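Local coordinates for brain-specific angiogenesis inhibitor 1-associated protein 2-like protein 2 (PDB 3OK8) that binds phosphoinositides through its I-BAR (IMD) domain and induces planar or gently curved membrane structures, at residues E155-E158 / S159-L163; N38-R41 / A42-L46. One frame throughout, in Å; residues are numbered along the deposited sequence. Where two conformers were deposited one is given.

Interaction 1. Residues E155-E158 / S159-L163; sequences EMKE and SVNRL
Met156 and Val160, one helical turn apart, form the tightly packed side of this stretch of helix. The amide N of Val160 bonds to Met156 O at 3.2 Å, and the valine branch CG2, anti to its own carbonyl carbon, lies 3.3 Å from that same Met156 O. Ser159 closes the adjoining part of the turn: its N donates to Glu155 O, bent to 143° at the hydrogen, while its CB rests 3.2 Å from the same oxygen. The solvent side is looser. Lys157 is bent at chi3 (87°), which brings CE to 3.9 Å from Asn161 ND2, the two side chains crossing at a slant. Further round, Glu158 and Arg162 share the straightest bond of the group, Arg162 N to Glu158 O at 3.0 Å and 164°. The Glu158 side chain is modelled in two positions; in one of them OE1 lies 4.0 Å from Arg162 NE, beyond a salt bridge, so the pairing is doubtful. Glu155 OE1 reaches back to a hydrogen bond with Asn152 ND2. The segment lies near the start of helix 153-217 in the I-BAR three-helix bundle, where Met156 packs on Cys138, Glu141 and Met145 of helix 71-147 and Val160 also meets Cys138.

Interaction 2. Residues N38-R41 / A42-L46; sequences NYLR and AFHAL
The rings of Tyr39 and Phe43 lie nearly parallel, their planes 15° apart, but slid until they barely overlap, with centroids 4.9 Å apart; their nearest carbons are modelled too close, so the exact offset is doubtful. Leu40 CA sits at the edge of the Phe43 ring, near its plane. Tyr39 has CG anti to the backbone N (chi1 -157°), which carries its ring outward from the helix, beside that of Phe43 one turn on. On another side the imidazole of His44 folds back over the preceding turn, and its CD2 comes within 3.2 Å of Leu40 O, the oxygen that also accepts the backbone N of His44 at 2.8 Å. The guanidinium of Arg41 meets Asn38 at its edge: NH2 donates to OD1 at 2.7 Å, in the plane of both groups, and the bend at chi3 (-70°) turns the arginine back. A backbone bond of 3.0 Å from Phe43 N to Tyr39 O holds the turn beneath. Within helix 5-66, Leu40 and Phe43 pack on Val95 of helix 71-147, and Phe98 meets the Tyr39 ring at a steep angle. Ala42 and Phe43 also touch Ala49 and Leu46 of the second subunit, at the dimer interface.

How the interactions relate
Interaction 2 comes first along the chain, on helix 5-66, and interaction 1 follows near the start of helix 153-217. They lie on opposite sides of the chain's centre, with their own centres 65 Å apart and their nearest atoms about 50 Å apart, so neither touches the other. Both belong to the one IMD domain and both pack against helix 71-147, at well-separated places on that long middle helix. Their settings differ: residues 38-46 also meet the second subunit and contribute to the antiparallel dimer, whereas residues 155-163 lie toward one end of the elongated bundle and touch no other chain of the assembly.

Interaction 1. Residues E155-E158 / S159-L163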
loop_
_atom_site.group_PDB
_atom_site.type_symbol
_atom_site.label_atom_id
_atom_site.label_comp_id
_atom_site.label_asym_id
_atom_site.label_seq_id
_atom_site.Cartn_x
_atom_site.Cartn_y
_atom_site.Cartn_z
ATOM N N GLU A 155 64.063 -35.492 16.573
ATOM C CA GLU A 155 62.731 -36.030 16.329
ATOM C C GLU A 155 61.704 -35.151 17.036
ATOM O O GLU A 155 60.526 -35.109 16.669
ATOM C CB GLU A 155 62.631 -37.470 16.836
ATOM C CG GLU A 155 61.260 -38.096 16.630
ATOM C CD GLU A 155 61.116 -39.445 17.310
ATOM O OE1 GLU A 155 62.149 -40.116 17.539
ATOM O OE2 GLU A 155 59.964 -39.834 17.609
ATOM N N MET A 156 62.171 -34.446 18.062
ATOM C CA MET A 156 61.320 -33.545 18.819
ATOM C C MET A 156 61.244 -32.174 18.158
ATOM O O MET A 156 60.287 -31.441 18.373
ATOM C CB MET A 156 61.818 -33.406 20.259
ATOM C CG MET A 156 60.809 -32.742 21.190
ATOM S SD MET A 156 59.288 -33.698 21.276
ATOM C CE MET A 156 58.301 -32.707 22.385
ATOM N N LYS A 157 62.253 -31.825 17.363
ATOM C CA LYS A 157 62.238 -30.548 16.662
ATOM C C LYS A 157 61.287 -30.604 15.478
ATOM O O LYS A 157 60.673 -29.601 15.122
ATOM C CB LYS A 157 63.628 -30.144 16.178
ATOM C CG LYS A 157 63.749 -28.648 15.930
ATOM C CD LYS A 157 64.945 -28.285 15.067
ATOM C CE LYS A 157 64.602 -28.347 13.591
ATOM N NZ LYS A 157 65.562 -27.572 12.757
ATOM N N GLU A 158 61.179 -31.777 14.863
ATOM C CA GLU A 158 60.278 -31.984 13.733
ATOM C C GLU A 158 58.840 -32.226 14.190
ATOM O O GLU A 158 57.892 -31.850 13.510
ATOM C CB GLU A 158 60.781 -33.136 12.855
ATOM C CG GLU A 158 59.696 -34.068 12.334
ATOM C CD GLU A 158 59.468 -35.257 13.247
ATOM O OE1 GLU A 158 58.422 -35.925 13.110
ATOM O OE2 GLU A 158 60.340 -35.527 14.100
ATOM N N SER A 159 58.692 -32.864 15.346
ATOM C CA SER A 159 57.383 -33.112 15.943
ATOM C C SER A 159 56.724 -31.780 16.323
ATOM O O SER A 159 55.500 -31.616 16.236
ATOM C CB SER A 159 57.536 -34.021 17.171
ATOM O OG SER A 159 56.307 -34.226 17.846
ATOM N N VAL A 160 57.554 -30.826 16.733
ATOM C CA VAL A 160 57.090 -29.490 17.081
ATOM C C VAL A 160 56.814 -28.661 15.830
ATOM O O VAL A 160 55.818 -27.945 15.759
ATOM C CB VAL A 160 58.112 -28.758 17.975
ATOM C CG1 VAL A 160 57.903 -27.254 17.916
ATOM C CG2 VAL A 160 58.009 -29.255 19.405
ATOM N N ASN A 161 57.692 -28.763 14.840
ATOM C CA ASN A 161 57.550 -27.957 13.634
ATOM C C ASN A 161 56.326 -28.326 12.796
ATOM O O ASN A 161 55.686 -27.447 12.236
ATOM C CB ASN A 161 58.832 -27.973 12.792
ATOM C CG ASN A 161 59.890 -27.000 13.314
ATOM O OD1 ASN A 161 59.658 -26.269 14.278
ATOM N ND2 ASN A 161 61.056 -26.988 12.672
ATOM N N ARG A 162 55.995 -29.613 12.721
ATOM C CA ARG A 162 54.792 -30.040 12.003
ATOM C C ARG A 162 53.539 -29.655 12.784
ATOM O O ARG A 162 52.512 -29.305 12.200
ATOM C CB ARG A 162 54.798 -31.549 11.734
ATOM C CG ARG A 162 54.272 -32.381 12.889
ATOM C CD ARG A 162 54.569 -33.862 12.706
ATOM N NE ARG A 162 54.764 -34.538 13.989
ATOM C CZ ARG A 162 53.771 -34.940 14.778
ATOM N NH1 ARG A 162 54.037 -35.543 15.930
ATOM N NH2 ARG A 162 52.511 -34.731 14.416
ATOM N N LEU A 163 53.636 -29.719 14.109
ATOM C CA LEU A 163 52.532 -29.366 14.994
ATOM C C LEU A 163 52.138 -27.895 14.817
ATOM O O LEU A 163 50.963 -27.537 14.883
ATOM C CB LEU A 163 52.931 -29.640 16.440
ATOM C CG LEU A 163 51.880 -30.186 17.402
ATOM C CD1 LEU A 163 51.101 -31.322 16.763
ATOM C CD2 LEU A 163 52.572 -30.661 18.670
#

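Interaction 2. Residues N38-R41 / A42-L46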
loop_
_atom_site.group_PDB
_atom_site.type_symbol
_atom_site.label_atom_id
_atom_site.label_comp_id
_atom_site.label_asym_id
_atom_site.label_seq_id
_atom_site.Cartn_x
_atom_site.Cartn_y
_atom_site.Cartn_z
ATOM N N ASN A 38 4.653 -6.130 12.589
ATOM C CA ASN A 38 4.045 -4.802 12.602
ATOM C C ASN A 38 3.688 -4.352 11.195
ATOM O O ASN A 38 2.622 -3.786 10.953
ATOM C CB ASN A 38 5.022 -3.778 13.174
ATOM C CG ASN A 38 5.135 -3.838 14.687
ATOM O OD1 ASN A 38 4.428 -4.591 15.367
ATOM N ND2 ASN A 38 6.033 -3.027 15.224
ATOM N N TYR A 39 4.617 -4.584 10.279
ATOM C CA TYR A 39 4.422 -4.304 8.861
ATOM C C TYR A 39 3.177 -5.025 8.300
ATOM O O TYR A 39 2.350 -4.425 7.608
ATOM C CB TYR A 39 5.677 -4.750 8.119
ATOM C CG TYR A 39 5.930 -4.101 6.779
ATOM C CD1 TYR A 39 4.941 -3.392 6.113
ATOM C CD2 TYR A 39 7.166 -4.234 6.162
ATOM C CE1 TYR A 39 5.193 -2.812 4.878
ATOM C CE2 TYR A 39 7.421 -3.668 4.932
ATOM C CZ TYR A 39 6.436 -2.963 4.289
ATOM O OH TYR A 39 6.721 -2.402 3.059
ATOM N N LEU A 40 3.044 -6.314 8.600
ATOM C CA LEU A 40 1.890 -7.088 8.148
ATOM C C LEU A 40 0.597 -6.515 8.703
ATOM O O LEU A 40 -0.376 -6.345 7.972
ATOM C CB LEU A 40 1.995 -8.548 8.591
ATOM C CG LEU A 40 2.949 -9.453 7.826
ATOM C CD1 LEU A 40 3.269 -10.692 8.659
ATOM C CD2 LEU A 40 2.342 -9.827 6.493
ATOM N N ARG A 41 0.581 -6.246 10.004
ATOM C CA ARG A 41 -0.614 -5.717 10.648
ATOM C C ARG A 41 -1.038 -4.380 10.036
ATOM O O ARG A 41 -2.223 -4.147 9.834
ATOM C CB ARG A 41 -0.440 -5.626 12.169
ATOM C CG ARG A 41 -0.524 -6.985 12.874
ATOM C CD ARG A 41 -0.454 -6.863 14.404
ATOM N NE ARG A 41 0.875 -6.471 14.866
ATOM C CZ ARG A 41 1.816 -7.323 15.275
ATOM N NH1 ARG A 41 1.584 -8.630 15.302
ATOM N NH2 ARG A 41 2.999 -6.868 15.674
ATOM N N ALA A 42 -0.079 -3.510 9.724
ATOM C CA ALA A 42 -0.404 -2.287 8.989
ATOM C C ALA A 42 -1.019 -2.598 7.638
ATOM O O ALA A 42 -2.006 -1.971 7.260
ATOM C CB ALA A 42 0.809 -1.393 8.818
ATOM N N PHE A 43 -0.423 -3.543 6.903
ATOM C CA PHE A 43 -0.983 -4.010 5.633
ATOM C C PHE A 43 -2.429 -4.471 5.772
ATOM O O PHE A 43 -3.277 -4.124 4.958
ATOM C CB PHE A 43 -0.193 -5.201 5.087
ATOM C CG PHE A 43 0.920 -4.838 4.140
ATOM C CD1 PHE A 43 0.640 -4.299 2.886
ATOM C CD2 PHE A 43 2.248 -5.092 4.482
ATOM C CE1 PHE A 43 1.674 -3.987 1.998
ATOM C CE2 PHE A 43 3.289 -4.786 3.603
ATOM C CZ PHE A 43 3.002 -4.226 2.361
ATOM N N HIS A 44 -2.697 -5.301 6.773
ATOM C CA HIS A 44 -4.026 -5.873 6.939
ATOM C C HIS A 44 -5.050 -4.782 7.276
ATOM O O HIS A 44 -6.218 -4.871 6.901
ATOM C CB HIS A 44 -4.013 -6.946 8.036
ATOM C CG HIS A 44 -3.252 -8.189 7.678
ATOM N ND1 HIS A 44 -3.443 -8.871 6.492
ATOM C CD2 HIS A 44 -2.315 -8.886 8.363
ATOM C CE1 HIS A 44 -2.653 -9.927 6.463
ATOM N NE2 HIS A 44 -1.954 -9.959 7.586
ATOM N N ALA A 45 -4.591 -3.766 7.998
ATOM C CA ALA A 45 -5.411 -2.613 8.353
ATOM C C ALA A 45 -5.693 -1.726 7.138
ATOM O O ALA A 45 -6.793 -1.182 7.006
ATOM C CB ALA A 45 -4.748 -1.803 9.466
ATOM N N LEU A 46 -4.700 -1.559 6.260
ATOM C CA LEU A 46 -4.919 -0.757 5.058
ATOM C C LEU A 46 -5.936 -1.448 4.169
ATOM O O LEU A 46 -6.864 -0.820 3.682
ATOM C CB LEU A 46 -3.632 -0.508 4.275
ATOM C CG LEU A 46 -3.784 0.363 3.018
ATOM C CD1 LEU A 46 -4.001 1.847 3.362
ATOM C CD2 LEU A 46 -2.588 0.223 2.127
#